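PDB 6DHX: TipC2 from Streptococcus intermedius B196, which is a type VII secretion immunity protein that probably binds an exported antibacterial toxin and so protects the bacterium from it. Local coordinates for residues Phe22-Gln27 and Tyr174-Ser179; Ala156-Ile161 and Lys181-Val186. All coordinates share one frame; numbering follows the deposited sequence.

Contact 1 of 2, residues Phe22-Gln27 and Tyr174-Ser179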
ATOM      1  N   PHE A  22       8.397  -5.845   5.089  1.00 18.75           N
ATOM      2  CA  PHE A  22       8.296  -4.445   4.686  1.00 20.21           C
ATOM      3  C   PHE A  22       9.668  -3.776   4.720  1.00 21.62           C
ATOM      4  O   PHE A  22       9.981  -2.978   3.836  1.00 19.69           O
ATOM      5  CB  PHE A  22       7.293  -3.693   5.589  1.00 20.99           C
ATOM      6  CG  PHE A  22       5.942  -4.392   5.605  1.00 22.05           C
ATOM      7  CD1 PHE A  22       5.126  -4.343   4.464  1.00 19.30           C
ATOM      8  CD2 PHE A  22       5.582  -5.193   6.659  1.00 24.67           C
ATOM      9  CE1 PHE A  22       3.930  -5.072   4.402  1.00 23.03           C
ATOM     10  CE2 PHE A  22       4.369  -5.942   6.613  1.00 26.36           C
ATOM     11  CZ  PHE A  22       3.554  -5.866   5.475  1.00 24.59           C
ATOM     12  N   ASP A  23      10.483  -4.075   5.739  1.00 21.79           N
ATOM     13  CA  ASP A  23      11.887  -3.636   5.709  1.00 22.35           C
ATOM     14  C   ASP A  23      12.572  -4.127   4.437  1.00 23.30           C
ATOM     15  O   ASP A  23      13.420  -3.442   3.862  1.00 21.65           O
ATOM     16  CB  ASP A  23      12.698  -4.207   6.879  1.00 20.63           C
ATOM     17  CG  ASP A  23      12.414  -3.551   8.216  1.00 21.74           C
ATOM     18  OD1 ASP A  23      11.951  -2.393   8.309  1.00 24.13           O
ATOM     19  OD2 ASP A  23      12.716  -4.231   9.242  1.00 25.94           O
ATOM     20  N   GLU A  24      12.315  -5.372   4.059  1.00 19.36           N
ATOM     21  CA  GLU A  24      12.997  -5.929   2.904  1.00 23.26           C
ATOM     22  C   GLU A  24      12.639  -5.146   1.638  1.00 22.84           C
ATOM     23  O   GLU A  24      13.517  -4.742   0.858  1.00 23.41           O
ATOM     24  CB  GLU A  24      12.606  -7.411   2.826  1.00 28.70           C
ATOM     25  CG  GLU A  24      13.342  -8.245   1.891  1.00 32.71           C
ATOM     26  CD  GLU A  24      12.796  -9.673   1.954  1.00 33.33           C
ATOM     27  OE1 GLU A  24      11.729  -9.884   1.337  1.00 26.74           O
ATOM     28  OE2 GLU A  24      13.424 -10.526   2.633  1.00 29.66           O
ATOM     29  N   ILE A  25      11.351  -4.881   1.441  1.00 18.89           N
ATOM     30  CA  ILE A  25      10.909  -4.065   0.308  1.00 19.86           C
ATOM     31  C   ILE A  25      11.503  -2.656   0.376  1.00 21.60           C
ATOM     32  O   ILE A  25      11.998  -2.134  -0.638  1.00 20.63           O
ATOM     33  CB  ILE A  25       9.372  -3.997   0.244  1.00 20.98           C
ATOM     34  CG1 ILE A  25       8.769  -5.395  -0.014  1.00 19.16           C
ATOM     35  CG2 ILE A  25       8.937  -3.014  -0.874  1.00 23.16           C
ATOM     36  CD1 ILE A  25       7.194  -5.479   0.314  1.00 21.00           C
ATOM     37  N   TYR A  26      11.441  -2.028   1.552  1.00 19.72           N
ATOM     38  CA  TYR A  26      11.953  -0.666   1.702  1.00 17.50           C
ATOM     39  C   TYR A  26      13.449  -0.628   1.375  1.00 21.00           C
ATOM     40  O   TYR A  26      13.913   0.214   0.586  1.00 19.13           O
ATOM     41  CB  TYR A  26      11.691  -0.177   3.140  1.00 17.00           C
ATOM     42  CG  TYR A  26      12.201   1.218   3.413  1.00 17.84           C
ATOM     43  CD1 TYR A  26      13.550   1.437   3.730  1.00 16.79           C
ATOM     44  CD2 TYR A  26      11.327   2.333   3.377  1.00 19.20           C
ATOM     45  CE1 TYR A  26      14.011   2.731   3.963  1.00 19.25           C
ATOM     46  CE2 TYR A  26      11.798   3.630   3.610  1.00 19.73           C
ATOM     47  CZ  TYR A  26      13.125   3.809   3.906  1.00 22.76           C
ATOM     48  OH  TYR A  26      13.635   5.043   4.164  1.00 23.42           O
ATOM     49  N   GLN A  27      14.217  -1.538   1.987  1.00 18.58           N
ATOM     50  CA  GLN A  27      15.677  -1.471   1.843  1.00 18.69           C
ATOM     51  C   GLN A  27      16.115  -1.844   0.442  1.00 20.72           C
ATOM     52  O   GLN A  27      17.071  -1.270  -0.086  1.00 22.28           O
ATOM     53  CB  GLN A  27      16.339  -2.390   2.884  1.00 22.11           C
ATOM     54  CG  GLN A  27      16.103  -1.810   4.301  1.00 22.01           C
ATOM     55  CD  GLN A  27      16.669  -2.650   5.433  1.00 27.32           C
ATOM     56  OE1 GLN A  27      16.037  -2.745   6.490  1.00 25.81           O
ATOM     57  NE2 GLN A  27      17.866  -3.257   5.244  1.00 26.23           N
ATOM     58  N   TYR A 174      12.076 -11.005  -5.768  1.00 23.55           N
ATOM     59  CA  TYR A 174      13.113 -10.952  -4.745  1.00 24.51           C
ATOM     60  C   TYR A 174      13.084 -12.242  -3.929  1.00 28.84           C
ATOM     61  O   TYR A 174      12.008 -12.697  -3.547  1.00 27.57           O
ATOM     62  CB  TYR A 174      12.861  -9.745  -3.817  1.00 21.76           C
ATOM     63  CG  TYR A 174      13.977  -9.552  -2.830  1.00 25.29           C
ATOM     64  CD1 TYR A 174      15.176  -8.965  -3.243  1.00 32.30           C
ATOM     65  CD2 TYR A 174      13.848  -9.963  -1.502  1.00 24.32           C
ATOM     66  CE1 TYR A 174      16.210  -8.784  -2.379  1.00 41.28           C
ATOM     67  CE2 TYR A 174      14.908  -9.797  -0.604  1.00 31.90           C
ATOM     68  CZ  TYR A 174      16.084  -9.188  -1.066  1.00 42.71           C
ATOM     69  OH  TYR A 174      17.177  -8.988  -0.249  1.00 49.74           O
ATOM     70  N   LYS A 175      14.251 -12.831  -3.651  1.00 26.50           N
ATOM     71  CA  LYS A 175      14.275 -14.068  -2.849  1.00 32.36           C
ATOM     72  C   LYS A 175      14.082 -13.693  -1.376  1.00 31.26           C
ATOM     73  O   LYS A 175      15.019 -13.528  -0.596  1.00 31.21           O
ATOM     74  CB  LYS A 175      15.557 -14.855  -3.098  1.00 40.54           C
ATOM     75  CG  LYS A 175      15.396 -16.327  -2.710  1.00 50.97           C
ATOM     76  CD  LYS A 175      16.739 -17.035  -2.701  1.00 58.88           C
ATOM     77  CE  LYS A 175      16.619 -18.477  -2.278  1.00 65.04           C
ATOM     78  NZ  LYS A 175      17.979 -19.099  -2.356  1.00 72.35           N
ATOM     79  N   SER A 176      12.822 -13.538  -0.991  1.00 26.34           N
ATOM     80  CA  SER A 176      12.497 -13.004   0.328  1.00 29.70           C
ATOM     81  C   SER A 176      12.877 -13.977   1.440  1.00 28.62           C
ATOM     82  O   SER A 176      12.801 -15.202   1.284  1.00 29.14           O
ATOM     83  CB  SER A 176      10.990 -12.698   0.418  1.00 26.60           C
ATOM     84  OG  SER A 176      10.637 -12.160   1.700  1.00 26.04           O
ATOM     85  N   LYS A 177      13.272 -13.428   2.581  1.00 28.07           N
ATOM     86  CA  LYS A 177      13.419 -14.223   3.801  1.00 30.29           C
ATOM     87  C   LYS A 177      12.105 -14.301   4.585  1.00 28.04           C
ATOM     88  O   LYS A 177      12.043 -14.981   5.631  1.00 30.58           O
ATOM     89  CB  LYS A 177      14.525 -13.629   4.661  1.00 37.53           C
ATOM     90  CG  LYS A 177      15.864 -13.656   3.937  1.00 45.17           C
ATOM     91  CD  LYS A 177      17.022 -13.342   4.861  1.00 55.80           C
ATOM     92  CE  LYS A 177      18.343 -13.845   4.258  1.00 59.52           C
ATOM     93  NZ  LYS A 177      19.514 -13.363   5.045  1.00 61.21           N
ATOM     94  N   TYR A 178      11.060 -13.683   4.060  1.00 26.25           N
ATOM     95  CA  TYR A 178       9.746 -13.648   4.702  1.00 32.92           C
ATOM     96  C   TYR A 178       8.743 -14.167   3.675  1.00 31.28           C
ATOM     97  O   TYR A 178       9.112 -14.724   2.634  1.00 32.94           O
ATOM     98  CB  TYR A 178       9.472 -12.217   5.183  1.00 26.75           C
ATOM     99  CG  TYR A 178      10.559 -11.751   6.135  1.00 27.24           C
ATOM    100  CD1 TYR A 178      10.604 -12.224   7.438  1.00 30.13           C
ATOM    101  CD2 TYR A 178      11.560 -10.858   5.717  1.00 29.10           C
ATOM    102  CE1 TYR A 178      11.610 -11.851   8.311  1.00 36.30           C
ATOM    103  CE2 TYR A 178      12.567 -10.482   6.601  1.00 30.47           C
ATOM    104  CZ  TYR A 178      12.578 -10.952   7.884  1.00 30.03           C
ATOM    105  OH  TYR A 178      13.576 -10.585   8.781  1.00 33.67           O
ATOM    106  N   SER A 179       7.458 -13.938   3.917  1.00 28.99           N
ATOM    107  CA  SER A 179       6.440 -14.410   2.992  1.00 30.07           C
ATOM    108  C   SER A 179       5.132 -13.700   3.308  1.00 28.33           C
ATOM    109  O   SER A 179       4.995 -13.070   4.361  1.00 30.66           O
ATOM    110  CB  SER A 179       6.263 -15.933   3.095  1.00 30.63           C
ATOM    111  OG  SER A 179       5.428 -16.266   4.190  1.00 33.89           O
TER
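The carboxylate of Glu24 meets the ring of Tyr174 at an oblique angle, with the two planes 52° apart. Glu24 OE2 lies in the plane of that ring, at the edge, 3.6 Å from Tyr174 CE2. The Tyr178 ring has Lys177 CB over one face, and Glu24 OE2 comes within 3.6 Å of Tyr178 CD2. The motif the carboxylate grips is an ST turn at Ser176 to Tyr178, in the loop after helix 151-173. Glu24 reaches it from helix 21-32 on an extended chain, its CG anti to the backbone N (chi1 -170°). Each carboxylate oxygen uses its syn lone pair. Ser176 OG donates to Glu24 OE1 at 2.6 Å, and Lys177 N donates to Glu24 OE2 at 2.9 Å with a nearly straight N-H (167°). OE1 also takes a hydrogen bond from Trp170 NE1. Three donors therefore hold a buried carboxylate, which probably favours its charged form. Tyr178 OH bonds to Pro18 O, which ties the loop to the segment before helix 21-32. Ser176 OG has a double role: it donates to Glu24, and it accepts from Tyr178 N at 2.8 Å to close the turn.

Contact 2 of 2, residues Ala156-Ile161 and Lys181-Val186; sequences AHYEKI and KDYGQV
Tyr158 and Tyr183 meet through their hydroxyls, and this one pair makes the whole contact. The two side chains come from opposite directions. Tyr158 has CG anti to the backbone N (chi1 178°), which carries its hydroxyl from the helix toward the loop. Tyr158 OH donates to Tyr183 OH at 2.8 Å. Tyr183 OH lies in the plane of the Tyr158 ring, at its edge, 3.3 Å from Tyr158 CE2. Toward the Tyr183 ring the approach is oblique, with Tyr158 OH 3.7 Å from Tyr183 CZ. The ring planes are about 65° apart, so the rings do not stack. A hydroxyl-to-hydroxyl hydrogen bond joins the helix to the loop. Tyr183 OH also bonds to Asn163 OD1 on the next turn of the same helix, and Glu159 OE1 takes a hydrogen bond from Asn163 ND2. Glu159 thus helps to position the amide that holds Tyr183.

This polar junction is the tight part. The rest is loose: the backbones stay far apart, with Tyr158 CA 14.1 Å from Tyr183 CA, and only 74 Å² is buried in total. Lys181 leads away from the helix, and Asp182 and Gln185 are exposed. On this exposed side Gly184 N makes a weak hydrogen bond to Asp182 OD1 at 3.3 Å.

The two tyrosines join helix 151-173 to the loop before strand 187-190, over strands 102-111 and 116-127 of the sheet. Tyr158 sits on helix 151-173 and is buried against Asn108 of strand 102-111 and Leu117 of strand 116-127. Lys119 makes a cation-pi contact with its ring. Tyr183 also rests on Leu117, and backbone hydrogen bonds link it to Ile21 at the start of helix 21-32. The loop 181-186 then leads into strand 187-190, which runs parallel to strand 116-127.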
ATOM      1  N   ALA A 156     -10.806  -9.571   4.080  1.00 33.00           N
ATOM      2  CA  ALA A 156     -10.705 -10.354   2.854  1.00 30.51           C
ATOM      3  C   ALA A 156     -10.068  -9.538   1.722  1.00 32.61           C
ATOM      4  O   ALA A 156      -9.274 -10.082   0.950  1.00 29.64           O
ATOM      5  CB  ALA A 156     -12.081 -10.888   2.449  1.00 34.34           C
ATOM      6  N   HIS A 157     -10.418  -8.246   1.601  1.00 30.53           N
ATOM      7  CA  HIS A 157      -9.812  -7.381   0.585  1.00 32.77           C
ATOM      8  C   HIS A 157      -8.312  -7.233   0.824  1.00 32.87           C
ATOM      9  O   HIS A 157      -7.501  -7.322  -0.112  1.00 26.32           O
ATOM     10  CB  HIS A 157     -10.484  -5.994   0.577  1.00 28.18           C
ATOM     11  CG  HIS A 157     -11.888  -6.006   0.042  1.00 35.26           C
ATOM     12  ND1 HIS A 157     -12.210  -6.540  -1.184  1.00 42.02           N
ATOM     13  CD2 HIS A 157     -13.051  -5.559   0.575  1.00 40.78           C
ATOM     14  CE1 HIS A 157     -13.515  -6.440  -1.380  1.00 48.44           C
ATOM     15  NE2 HIS A 157     -14.050  -5.838  -0.331  1.00 42.19           N
ATOM     16  N   TYR A 158      -7.930  -7.035   2.082  1.00 27.82           N
ATOM     17  CA  TYR A 158      -6.516  -6.923   2.432  1.00 26.23           C
ATOM     18  C   TYR A 158      -5.766  -8.211   2.087  1.00 28.34           C
ATOM     19  O   TYR A 158      -4.688  -8.180   1.479  1.00 26.26           O
ATOM     20  CB  TYR A 158      -6.394  -6.601   3.935  1.00 27.91           C
ATOM     21  CG  TYR A 158      -4.949  -6.530   4.336  1.00 27.88           C
ATOM     22  CD1 TYR A 158      -4.262  -5.328   4.241  1.00 26.42           C
ATOM     23  CD2 TYR A 158      -4.272  -7.660   4.783  1.00 26.61           C
ATOM     24  CE1 TYR A 158      -2.927  -5.233   4.581  1.00 24.15           C
ATOM     25  CE2 TYR A 158      -2.898  -7.598   5.118  1.00 28.90           C
ATOM     26  CZ  TYR A 158      -2.243  -6.363   5.021  1.00 26.37           C
ATOM     27  OH  TYR A 158      -0.907  -6.258   5.349  1.00 28.70           O
ATOM     28  N   GLU A 159      -6.342  -9.362   2.450  1.00 27.27           N
ATOM     29  CA  GLU A 159      -5.712 -10.644   2.135  1.00 25.74           C
ATOM     30  C   GLU A 159      -5.556 -10.805   0.626  1.00 26.28           C
ATOM     31  O   GLU A 159      -4.512 -11.246   0.144  1.00 27.20           O
ATOM     32  CB  GLU A 159      -6.533 -11.793   2.726  1.00 28.82           C
ATOM     33  CG  GLU A 159      -6.145 -13.198   2.246  1.00 32.15           C
ATOM     34  CD  GLU A 159      -4.756 -13.636   2.693  1.00 39.38           C
ATOM     35  OE1 GLU A 159      -4.226 -13.105   3.700  1.00 36.44           O
ATOM     36  OE2 GLU A 159      -4.206 -14.563   2.050  1.00 41.28           O
ATOM     37  N   LYS A 160      -6.587 -10.441  -0.126  1.00 29.24           N
ATOM     38  CA  LYS A 160      -6.562 -10.652  -1.570  1.00 30.08           C
ATOM     39  C   LYS A 160      -5.537  -9.758  -2.269  1.00 31.08           C
ATOM     40  O   LYS A 160      -4.809 -10.216  -3.161  1.00 30.27           O
ATOM     41  CB  LYS A 160      -7.958 -10.390  -2.122  1.00 31.60           C
ATOM     42  CG  LYS A 160      -8.067 -10.675  -3.622  1.00 37.08           C
ATOM     43  CD  LYS A 160      -9.529 -10.399  -4.039  1.00 49.58           C
ATOM     44  CE  LYS A 160      -9.671 -10.288  -5.550  1.00 60.71           C
ATOM     45  NZ  LYS A 160      -9.142 -11.493  -6.237  1.00 67.57           N
ATOM     46  N   ILE A 161      -5.489  -8.481  -1.904  1.00 25.44           N
ATOM     47  CA  ILE A 161      -4.643  -7.539  -2.624  1.00 25.17           C
ATOM     48  C   ILE A 161      -3.272  -7.422  -1.998  1.00 24.76           C
ATOM     49  O   ILE A 161      -2.263  -7.426  -2.718  1.00 24.75           O
ATOM     50  CB  ILE A 161      -5.314  -6.152  -2.712  1.00 24.93           C
ATOM     51  CG1 ILE A 161      -6.664  -6.265  -3.436  1.00 29.80           C
ATOM     52  CG2 ILE A 161      -4.331  -5.128  -3.378  1.00 20.67           C
ATOM     53  CD1 ILE A 161      -6.572  -6.836  -4.879  1.00 31.46           C
ATOM     54  N   LYS A 181       2.508 -14.981   4.374  1.00 31.01           N
ATOM     55  CA  LYS A 181       1.884 -15.521   5.577  1.00 32.33           C
ATOM     56  C   LYS A 181       2.799 -15.434   6.795  1.00 36.59           C
ATOM     57  O   LYS A 181       2.381 -15.796   7.893  1.00 39.21           O
ATOM     58  CB  LYS A 181       1.408 -16.955   5.349  1.00 37.81           C
ATOM     59  CG  LYS A 181       2.510 -17.943   5.100  1.00 47.49           C
ATOM     60  CD  LYS A 181       2.016 -19.371   5.395  1.00 55.80           C
ATOM     61  CE  LYS A 181       2.731 -20.393   4.525  1.00 64.41           C
ATOM     62  NZ  LYS A 181       2.202 -21.766   4.749  1.00 76.03           N
ATOM     63  N   ASP A 182       4.019 -14.909   6.649  1.00 33.40           N
ATOM     64  CA  ASP A 182       4.880 -14.722   7.819  1.00 35.87           C
ATOM     65  C   ASP A 182       5.678 -13.452   7.572  1.00 32.61           C
ATOM     66  O   ASP A 182       6.728 -13.485   6.915  1.00 32.36           O
ATOM     67  CB  ASP A 182       5.820 -15.875   8.098  1.00 46.27           C
ATOM     68  CG  ASP A 182       6.813 -15.531   9.215  1.00 59.41           C
ATOM     69  OD1 ASP A 182       6.461 -14.707  10.129  1.00 49.65           O
ATOM     70  OD2 ASP A 182       7.959 -16.031   9.136  1.00 69.88           O
ATOM     71  N   TYR A 183       5.173 -12.346   8.106  1.00 26.75           N
ATOM     72  CA  TYR A 183       5.799 -11.064   7.785  1.00 25.79           C
ATOM     73  C   TYR A 183       7.140 -10.875   8.480  1.00 27.92           C
ATOM     74  O   TYR A 183       7.909 -10.011   8.058  1.00 27.97           O
ATOM     75  CB  TYR A 183       4.906  -9.906   8.244  1.00 30.84           C
ATOM     76  CG  TYR A 183       3.627  -9.673   7.490  1.00 30.87           C
ATOM     77  CD1 TYR A 183       3.367 -10.306   6.272  1.00 29.44           C
ATOM     78  CD2 TYR A 183       2.690  -8.778   7.985  1.00 30.41           C
ATOM     79  CE1 TYR A 183       2.191 -10.056   5.578  1.00 27.18           C
ATOM     80  CE2 TYR A 183       1.513  -8.516   7.316  1.00 26.86           C
ATOM     81  CZ  TYR A 183       1.258  -9.149   6.128  1.00 31.24           C
ATOM     82  OH  TYR A 183       0.076  -8.861   5.496  1.00 29.98           O
ATOM     83  N   GLY A 184       7.388 -11.581   9.585  1.00 29.19           N
ATOM     84  CA  GLY A 184       8.551 -11.301  10.408  1.00 30.83           C
ATOM     85  C   GLY A 184       8.201 -10.448  11.613  1.00 31.87           C
ATOM     86  O   GLY A 184       7.066 -10.483  12.094  1.00 33.43           O
ATOM     87  N   GLN A 185       9.172  -9.689  12.108  1.00 29.13           N
ATOM     88  CA  GLN A 185       9.048  -8.940  13.358  1.00 32.85           C
ATOM     89  C   GLN A 185       8.485  -7.573  13.013  1.00 33.25           C
ATOM     90  O   GLN A 185       9.217  -6.695  12.545  1.00 26.93           O
ATOM     91  CB  GLN A 185      10.411  -8.818  14.039  1.00 34.41           C
ATOM     92  CG  GLN A 185      10.789 -10.038  14.847  1.00 43.16           C
ATOM     93  CD  GLN A 185      12.078  -9.830  15.660  1.00 53.06           C
ATOM     94  OE1 GLN A 185      13.036  -9.241  15.175  1.00 52.38           O
ATOM     95  NE2 GLN A 185      12.091 -10.317  16.903  1.00 59.21           N
ATOM     96  N   VAL A 186       7.189  -7.388  13.228  1.00 31.00           N
ATOM     97  CA  VAL A 186       6.523  -6.135  12.843  1.00 23.12           C
ATOM     98  C   VAL A 186       5.287  -5.992  13.721  1.00 28.54           C
ATOM     99  O   VAL A 186       4.571  -6.964  13.957  1.00 30.80           O
ATOM    100  CB  VAL A 186       6.143  -6.104  11.344  1.00 25.34           C
ATOM    101  CG1 VAL A 186       5.321  -7.330  10.952  1.00 27.64           C
ATOM    102  CG2 VAL A 186       5.313  -4.837  11.019  1.00 26.24           C
TER

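Contacts 1 and 2 have centres 13 Å apart, and their segments alternate along the chain. Contact 1 fixes the start of the loop that follows helix 151-173, against helix 21-32. Contact 2 fixes the later part of the same loop, back against helix 151-173. The two touch directly. Phe22 CE2 lies 3.6 Å from Tyr183 CD2, where the rings meet edge-to-face. Tyr178 CD1 packs 3.5 Å from Tyr183 O and 3.7 Å from Gly184 CA. The loop is thus held at Ser176 and Lys177 by Glu24 and at Tyr183 by Tyr158, and Tyr178 packs on its later part. Together they join the two helices to the loop leading into strand 187-190.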